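PDB 1Y6Z: heat shock protein, putative from Plasmodium falciparum, which probably acts as an Hsp90-family chaperone that uses ATP to assist protein folding, this chain being its middle domain. Local coordinates for residues P91-L94 with T95-R98. Numbering follows the deposited sequence.
Sequences PRWL and TFLR
Leu94 and Leu97 lie side by side and point the same way, with CD2 of Leu94 3.9 Å from CG of Leu97. Each CG stands anti to its own carbonyl carbon (chi1 -74° and -70°), matching torsions that, from two CB atoms held by the type I turn from Leu94 to Leu97, keep the branched ends alongside each other. That turn is closed by Leu97 N donating to Leu94 O at 3.1 Å; the hydrogen bond is nearly straight, though the donor sits above the carbonyl plane. Two residues earlier along the chain, Thr95 N donates to Arg92 O, again from above the carbonyl plane, and the methyl CG2 of Thr95 rests 3.3 Å from that oxygen.

On the indole of Trp93, CG of the next residue, Leu94, lies 3.5 Å above the ring centre. Phe96 meets Trp93 differently: its CG occupies the hindered position between backbone N and carbonyl carbon (chi1 65°), and the ring turns its edge to Trp93 O, 3.3 Å from CE1. This buried carbonyl has no hydrogen-bonding partner, so the polarised ring edge probably compensates only in part.

Arg98 folds back along the chain. Its NH1 grips Thr95 O at 2.9 Å, within both the guanidinium and carbonyl planes, and also bonds Leu97 O, while NH2 forms a salt bridge with Glu60. The two bonds from NH1 help fix the guanidinium against the turn.

Leu94 packs on Val129 and Leu97 on Ser132 of helix 121-141, whereas Phe96 stacks on Phe154 of helix 145-164. A short 3-10 segment at 92-93 followed by the type I turn thus forms the buried connection leading into strand 98-103, an inner strand of the mixed sheet in this alpha/beta part of the Hsp90 middle domain.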
loop_
_atom_site.group_PDB
_atom_site.type_symbol
_atom_site.label_atom_id
_atom_site.label_comp_id
_atom_site.label_asym_id
_atom_site.label_seq_id
_atom_site.Cartn_x
_atom_site.Cartn_y
_atom_site.Cartn_z
ATOM N N PRO B 91 3.039 13.935 10.631
ATOM C CA PRO B 91 2.461 14.939 9.715
ATOM C C PRO B 91 1.201 15.521 10.317
ATOM O O PRO B 91 0.442 14.805 10.940
ATOM C CB PRO B 91 2.109 14.123 8.486
ATOM C CG PRO B 91 3.255 13.081 8.482
ATOM C CD PRO B 91 3.308 12.668 9.949
ATOM N N ARG B 92 1.006 16.815 10.192
ATOM C CA ARG B 92 -0.142 17.377 10.911
ATOM C C ARG B 92 -1.475 16.982 10.303
ATOM O O ARG B 92 -2.541 17.119 10.958
ATOM C CB ARG B 92 -0.041 18.903 10.982
ATOM C CG ARG B 92 -0.374 19.618 9.676
ATOM C CD ARG B 92 -0.310 21.175 9.875
ATOM N NE ARG B 92 -0.714 21.870 8.657
ATOM C CZ ARG B 92 -1.033 23.173 8.597
ATOM N NH1 ARG B 92 -0.970 23.933 9.681
ATOM N NH2 ARG B 92 -1.393 23.718 7.462
ATOM N N TRP B 93 -1.470 16.461 9.070
ATOM C CA TRP B 93 -2.755 16.017 8.533
ATOM C C TRP B 93 -3.327 14.834 9.362
ATOM O O TRP B 93 -4.512 14.583 9.309
ATOM C CB TRP B 93 -2.703 15.688 7.050
ATOM C CG TRP B 93 -1.997 14.455 6.728
ATOM C CD1 TRP B 93 -0.664 14.329 6.531
ATOM C CD2 TRP B 93 -2.570 13.125 6.593
ATOM N NE1 TRP B 93 -0.351 13.016 6.296
ATOM C CE2 TRP B 93 -1.513 12.266 6.266
ATOM C CE3 TRP B 93 -3.891 12.606 6.661
ATOM C CZ2 TRP B 93 -1.706 10.869 6.042
ATOM C CZ3 TRP B 93 -4.096 11.225 6.393
ATOM C CH2 TRP B 93 -2.998 10.377 6.115
ATOM N N LEU B 94 -2.489 14.175 10.154
ATOM C CA LEU B 94 -2.916 13.085 11.031
ATOM C C LEU B 94 -3.210 13.465 12.482
ATOM O O LEU B 94 -3.340 12.571 13.324
ATOM C CB LEU B 94 -1.838 12.000 11.054
ATOM C CG LEU B 94 -1.878 11.240 9.737
ATOM C CD1 LEU B 94 -0.569 10.500 9.679
ATOM C CD2 LEU B 94 -3.120 10.266 9.712
ATOM N N THR B 95 -3.334 14.764 12.745
ATOM C CA THR B 95 -3.624 15.329 14.075
ATOM C C THR B 95 -4.922 14.769 14.662
ATOM O O THR B 95 -5.092 14.776 15.870
ATOM C CB THR B 95 -3.706 16.887 14.059
ATOM O OG1 THR B 95 -3.777 17.410 15.412
ATOM C CG2 THR B 95 -4.900 17.396 13.254
ATOM N N PHE B 96 -5.826 14.308 13.802
ATOM C CA PHE B 96 -7.150 13.795 14.290
ATOM C C PHE B 96 -7.028 12.408 14.911
ATOM O O PHE B 96 -7.924 11.989 15.611
ATOM C CB PHE B 96 -8.226 13.798 13.200
ATOM C CG PHE B 96 -7.938 12.842 12.056
ATOM C CD1 PHE B 96 -7.234 13.258 10.944
ATOM C CD2 PHE B 96 -8.352 11.498 12.133
ATOM C CE1 PHE B 96 -6.971 12.401 9.854
ATOM C CE2 PHE B 96 -8.040 10.594 11.054
ATOM C CZ PHE B 96 -7.381 11.060 9.931
ATOM N N LEU B 97 -5.928 11.675 14.682
ATOM C CA LEU B 97 -5.783 10.362 15.284
ATOM C C LEU B 97 -5.626 10.492 16.828
ATOM O O LEU B 97 -5.028 11.442 17.314
ATOM C CB LEU B 97 -4.445 9.717 14.776
ATOM C CG LEU B 97 -4.292 9.251 13.344
ATOM C CD1 LEU B 97 -2.858 8.602 13.291
ATOM C CD2 LEU B 97 -5.267 8.183 13.065
ATOM N N ARG B 98 -6.147 9.528 17.566
ATOM C CA ARG B 98 -5.909 9.428 18.995
ATOM C C ARG B 98 -5.291 8.048 19.205
ATOM O O ARG B 98 -5.693 7.071 18.569
ATOM C CB ARG B 98 -7.215 9.592 19.783
ATOM C CG ARG B 98 -7.869 10.959 19.618
ATOM C CD ARG B 98 -6.991 11.969 20.284
ATOM N NE ARG B 98 -7.428 13.374 20.258
ATOM C CZ ARG B 98 -7.000 14.276 19.379
ATOM N NH1 ARG B 98 -6.227 13.919 18.376
ATOM N NH2 ARG B 98 -7.413 15.539 19.462
HETATM O O HOH W 1 -2.832 12.646 16.420
#